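Local coordinates for uncharacterized protein (Silicibacter pomeroyi DSS-3, PDB 2QTP) that is of unknown function but adopts a variant of the Bacillus chorismate mutase fold and may play a role in amino-acid metabolism, at residues P26-N38 with L58-I72. Sequence-based numbering, arbitrary orientation.
Sequences PTRKAVAVAVIEN and LGALLGERCVQALGI
Arg28 grips the carbonyl of Leu70, where helix 49-70 ends over strand 21-37. This is alpha/beta packing of a helix on one face of a mixed sheet, in a variant of the Bacillus chorismate mutase fold. The helix segment runs roughly antiparallel to the strand, at 143°, with the axes 7.1 Å apart.

Both terminal nitrogens of Arg28 reach the same oxygen. NH2 lies 2.8 Å from Leu70 O, in the carbonyl plane and on a lone pair, with an N-H...O angle of 143°. The bond from NH1 is weak. CD2 of Leu70 sits over one face of the guanidinium, 3.7 Å above its plane. Ile72 CG2 meets the edge, near NH2. The side chain bends at chi3 (-62°), which turns the guanidinium back to the helix end. NH2 also forms a salt bridge with Asp171 of strand 162-171. A leucine in place of Arg28 would probably leave the carboxylate of Asp171 without this partner and Leu70 O without its side-chain donors.

Further along, alanines let the helix come close. Ala30 CB rests on Leu70 CG at 3.7 Å. Ala32 CB packs 3.4 Å from Leu62 O, with Arg65 CB beside it. Cys66 SG lies over the strand backbone, 3.6 Å from Ala32 N, and also touches Val169. Ala34 CB touches two methyls from the helix side, CD2 of Leu58 and CD2 of Leu62. Val31 and Val33 point to the other face of the sheet, where both meet Val152.

The helix closes in a Schellman motif. Gly71 has positive phi, and Ile72 N bonds back to Val67 O. At the far end, Ile36 and Leu58 meet tip to tip, with CG2 of Ile36 4.1 Å from CD1 of Leu58.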
loop_
_atom_site.group_PDB
_atom_site.type_symbol
_atom_site.label_atom_id
_atom_site.label_comp_id
_atom_site.label_asym_id
_atom_site.label_seq_id
_atom_site.Cartn_x
_atom_site.Cartn_y
_atom_site.Cartn_z
ATOM N N PRO A 26 2.602 -19.483 13.069
ATOM C CA PRO A 26 1.604 -18.825 12.221
ATOM C C PRO A 26 2.232 -18.028 11.112
ATOM O O PRO A 26 3.277 -17.429 11.322
ATOM C CB PRO A 26 0.907 -17.855 13.187
ATOM C CG PRO A 26 1.019 -18.539 14.514
ATOM C CD PRO A 26 2.403 -19.167 14.494
ATOM N N THR A 27 1.599 -18.008 9.946
ATOM C CA THR A 27 2.073 -17.185 8.884
ATOM C C THR A 27 1.443 -15.796 9.043
ATOM O O THR A 27 0.332 -15.662 9.536
ATOM C CB THR A 27 1.813 -17.831 7.514
ATOM O OG1 THR A 27 0.424 -18.091 7.352
ATOM C CG2 THR A 27 2.592 -19.149 7.412
ATOM N N ARG A 28 2.177 -14.757 8.667
ATOM C CA ARG A 28 1.722 -13.409 8.910
ATOM C C ARG A 28 1.885 -12.501 7.716
ATOM O O ARG A 28 2.851 -12.613 6.951
ATOM C CB ARG A 28 2.461 -12.801 10.106
ATOM C CG ARG A 28 2.320 -13.559 11.420
ATOM C CD ARG A 28 3.019 -12.821 12.536
ATOM N NE ARG A 28 4.454 -12.715 12.249
ATOM C CZ ARG A 28 5.276 -11.820 12.787
ATOM N NH1 ARG A 28 4.828 -10.913 13.656
ATOM N NH2 ARG A 28 6.550 -11.827 12.445
ATOM N N LYS A 29 0.933 -11.587 7.566
ATOM C CA LYS A 29 0.979 -10.576 6.522
ATOM C C LYS A 29 0.777 -9.227 7.195
ATOM O O LYS A 29 -0.007 -9.106 8.151
ATOM C CB LYS A 29 -0.157 -10.758 5.512
ATOM C CG LYS A 29 -0.349 -12.145 4.966
ATOM C CD LYS A 29 -1.466 -12.096 3.938
ATOM C CE LYS A 29 -1.650 -13.402 3.199
ATOM N NZ LYS A 29 -2.845 -13.259 2.332
ATOM N N ALA A 30 1.458 -8.207 6.702
ATOM C CA ALA A 30 1.253 -6.858 7.218
ATOM C C ALA A 30 1.134 -5.934 6.038
ATOM O O ALA A 30 1.743 -6.180 4.986
ATOM C CB ALA A 30 2.400 -6.431 8.135
ATOM N N VAL A 31 0.350 -4.876 6.203
ATOM C CA VAL A 31 0.228 -3.835 5.190
ATOM C C VAL A 31 0.129 -2.478 5.908
ATOM O O VAL A 31 -0.554 -2.363 6.914
ATOM C CB VAL A 31 -0.972 -4.079 4.189
ATOM C CG1 VAL A 31 -2.233 -4.399 4.872
ATOM C CG2 VAL A 31 -1.172 -2.862 3.249
ATOM N N ALA A 32 0.895 -1.501 5.441
ATOM C CA ALA A 32 0.884 -0.136 5.974
ATOM C C ALA A 32 0.330 0.769 4.854
ATOM O O ALA A 32 0.723 0.635 3.688
ATOM C CB ALA A 32 2.309 0.307 6.427
ATOM N N VAL A 33 -0.589 1.656 5.228
ATOM C CA VAL A 33 -1.317 2.525 4.309
ATOM C C VAL A 33 -1.208 3.992 4.761
ATOM O O VAL A 33 -1.283 4.286 5.973
ATOM C CB VAL A 33 -2.826 2.131 4.272
ATOM C CG1 VAL A 33 -3.574 3.013 3.345
ATOM C CG2 VAL A 33 -2.961 0.693 3.861
ATOM N N ALA A 34 -0.995 4.891 3.794
ATOM C CA ALA A 34 -0.972 6.356 4.039
ATOM C C ALA A 34 -1.993 7.007 3.147
ATOM O O ALA A 34 -2.173 6.608 1.994
ATOM C CB ALA A 34 0.403 6.970 3.795
ATOM N N VAL A 35 -2.708 7.967 3.720
ATOM C CA VAL A 35 -3.659 8.790 2.986
ATOM C C VAL A 35 -3.042 10.174 2.862
ATOM O O VAL A 35 -2.779 10.840 3.861
ATOM C CB VAL A 35 -5.041 8.845 3.667
ATOM C CG1 VAL A 35 -6.034 9.705 2.849
ATOM C CG2 VAL A 35 -5.574 7.405 3.908
ATOM N N ILE A 36 -2.788 10.600 1.625
ATOM C CA ILE A 36 -2.197 11.910 1.389
ATOM C C ILE A 36 -3.055 12.746 0.464
ATOM O O ILE A 36 -3.845 12.213 -0.270
ATOM C CB ILE A 36 -0.784 11.793 0.753
ATOM C CG1 ILE A 36 -0.863 11.046 -0.585
ATOM C CG2 ILE A 36 0.175 11.089 1.706
ATOM C CD1 ILE A 36 0.280 11.314 -1.522
ATOM N N GLU A 37 -2.874 14.061 0.506
ATOM C CA GLU A 37 -3.491 14.971 -0.438
ATOM C C GLU A 37 -2.787 14.827 -1.785
ATOM O O GLU A 37 -1.565 14.738 -1.845
ATOM C CB GLU A 37 -3.395 16.416 0.074
ATOM C CG GLU A 37 -3.994 17.470 -0.889
ATOM C CD GLU A 37 -3.811 18.918 -0.398
ATOM O OE1 GLU A 37 -4.422 19.274 0.642
ATOM O OE2 GLU A 37 -3.061 19.683 -1.061
ATOM N N ASN A 38 -3.566 14.742 -2.861
ATOM C CA ASN A 38 -3.024 14.666 -4.214
ATOM C C ASN A 38 -2.784 16.100 -4.649
ATOM O O ASN A 38 -3.742 16.868 -4.766
ATOM C CB ASN A 38 -4.044 13.956 -5.107
ATOM C CG ASN A 38 -3.628 13.823 -6.532
ATOM O OD1 ASN A 38 -2.559 14.285 -6.955
ATOM N ND2 ASN A 38 -4.540 13.227 -7.339
ATOM N N LEU A 58 7.298 7.707 0.897
ATOM C CA LEU A 58 6.213 6.889 1.428
ATOM C C LEU A 58 6.549 5.419 1.407
ATOM O O LEU A 58 6.287 4.719 2.371
ATOM C CB LEU A 58 4.894 7.122 0.703
ATOM C CG LEU A 58 4.115 8.343 1.136
ATOM C CD1 LEU A 58 2.870 8.364 0.282
ATOM C CD2 LEU A 58 3.799 8.337 2.615
ATOM N N GLY A 59 7.138 4.940 0.327
ATOM C CA GLY A 59 7.493 3.526 0.262
ATOM C C GLY A 59 8.427 3.099 1.369
ATOM O O GLY A 59 8.270 2.030 1.993
ATOM N N ALA A 60 9.424 3.941 1.615
ATOM C CA ALA A 60 10.364 3.727 2.691
ATOM C C ALA A 60 9.632 3.755 4.036
ATOM O O ALA A 60 9.838 2.891 4.875
ATOM C CB ALA A 60 11.460 4.803 2.648
ATOM N N LEU A 61 8.790 4.760 4.235
ATOM C CA LEU A 61 8.067 4.924 5.478
ATOM C C LEU A 61 7.131 3.735 5.763
ATOM O O LEU A 61 7.148 3.171 6.861
ATOM C CB LEU A 61 7.249 6.228 5.455
ATOM C CG LEU A 61 6.243 6.404 6.615
ATOM C CD1 LEU A 61 6.968 6.571 7.949
ATOM C CD2 LEU A 61 5.366 7.589 6.353
ATOM N N LEU A 62 6.331 3.368 4.766
ATOM C CA LEU A 62 5.353 2.296 4.907
ATOM C C LEU A 62 6.031 0.928 4.966
ATOM O O LEU A 62 5.598 0.036 5.721
ATOM C CB LEU A 62 4.296 2.370 3.796
ATOM C CG LEU A 62 3.440 3.641 3.695
ATOM C CD1 LEU A 62 2.553 3.732 2.382
ATOM C CD2 LEU A 62 2.590 3.851 4.961
ATOM N N GLY A 63 7.112 0.753 4.214
ATOM C CA GLY A 63 7.875 -0.501 4.302
ATOM C C GLY A 63 8.455 -0.733 5.705
ATOM O O GLY A 63 8.460 -1.845 6.199
ATOM N N GLU A 64 8.938 0.334 6.328
ATOM C CA GLU A 64 9.465 0.305 7.685
ATOM C C GLU A 64 8.347 0.026 8.694
ATOM O O GLU A 64 8.567 -0.721 9.646
ATOM C CB GLU A 64 10.162 1.633 8.022
ATOM C CG GLU A 64 10.526 1.833 9.525
ATOM C CD GLU A 64 11.638 0.896 10.028
ATOM O OE1 GLU A 64 12.503 0.496 9.213
ATOM O OE2 GLU A 64 11.666 0.571 11.246
ATOM N N ARG A 65 7.170 0.623 8.505
ATOM C CA ARG A 65 6.040 0.344 9.403
ATOM C C ARG A 65 5.654 -1.125 9.343
ATOM O O ARG A 65 5.362 -1.738 10.376
ATOM C CB ARG A 65 4.815 1.224 9.103
ATOM C CG ARG A 65 5.039 2.725 9.310
ATOM C CD ARG A 65 5.435 3.118 10.750
ATOM N NE ARG A 65 4.369 2.763 11.681
ATOM C CZ ARG A 65 3.384 3.571 12.088
ATOM N NH1 ARG A 65 3.312 4.848 11.696
ATOM N NH2 ARG A 65 2.464 3.081 12.924
ATOM N N CYS A 66 5.691 -1.707 8.145
ATOM C CA CYS A 66 5.407 -3.142 7.974
ATOM C C CYS A 66 6.328 -4.034 8.785
ATOM O O CYS A 66 5.862 -4.906 9.514
ATOM C CB CYS A 66 5.491 -3.547 6.501
ATOM S SG CYS A 66 4.037 -3.181 5.561
ATOM N N VAL A 67 7.638 -3.830 8.650
ATOM C CA VAL A 67 8.625 -4.640 9.374
ATOM C C VAL A 67 8.569 -4.382 10.887
ATOM O O VAL A 67 8.702 -5.308 11.662
ATOM C CB VAL A 67 10.078 -4.497 8.785
ATOM C CG1 VAL A 67 10.080 -4.896 7.310
ATOM C CG2 VAL A 67 10.636 -3.080 8.956
ATOM N N GLN A 68 8.363 -3.142 11.306
ATOM C CA GLN A 68 8.149 -2.861 12.716
ATOM C C GLN A 68 6.912 -3.570 13.251
ATOM O O GLN A 68 6.947 -4.084 14.346
ATOM C CB GLN A 68 8.015 -1.370 12.988
ATOM C CG GLN A 68 9.331 -0.628 12.950
ATOM C CD GLN A 68 9.155 0.887 13.067
ATOM O OE1 GLN A 68 8.158 1.461 12.607
ATOM N NE2 GLN A 68 10.139 1.541 13.672
ATOM N N ALA A 69 5.828 -3.609 12.483
ATOM C CA ALA A 69 4.608 -4.291 12.909
ATOM C C ALA A 69 4.804 -5.796 13.088
ATOM O O ALA A 69 4.209 -6.402 13.960
ATOM C CB ALA A 69 3.477 -4.033 11.902
ATOM N N LEU A 70 5.600 -6.395 12.224
ATOM C CA LEU A 70 5.852 -7.818 12.245
ATOM C C LEU A 70 7.037 -8.140 13.137
ATOM O O LEU A 70 7.364 -9.294 13.340
ATOM C CB LEU A 70 6.176 -8.319 10.837
ATOM C CG LEU A 70 5.068 -8.367 9.798
ATOM C CD1 LEU A 70 5.700 -8.473 8.383
ATOM C CD2 LEU A 70 4.083 -9.490 10.102
ATOM N N GLY A 71 7.698 -7.113 13.643
ATOM C CA GLY A 71 8.864 -7.301 14.489
ATOM C C GLY A 71 9.935 -8.120 13.806
ATOM O O GLY A 71 10.516 -9.004 14.423
ATOM N N ILE A 72 10.194 -7.853 12.528
ATOM C CA ILE A 72 11.247 -8.588 11.842
ATOM C C ILE A 72 12.240 -7.619 11.243
ATOM O O ILE A 72 11.995 -6.413 11.196
ATOM C CB ILE A 72 10.702 -9.540 10.735
ATOM C CG1 ILE A 72 10.048 -8.760 9.586
ATOM C CG2 ILE A 72 9.715 -10.532 11.318
ATOM C CD1 ILE A 72 9.586 -9.654 8.456
#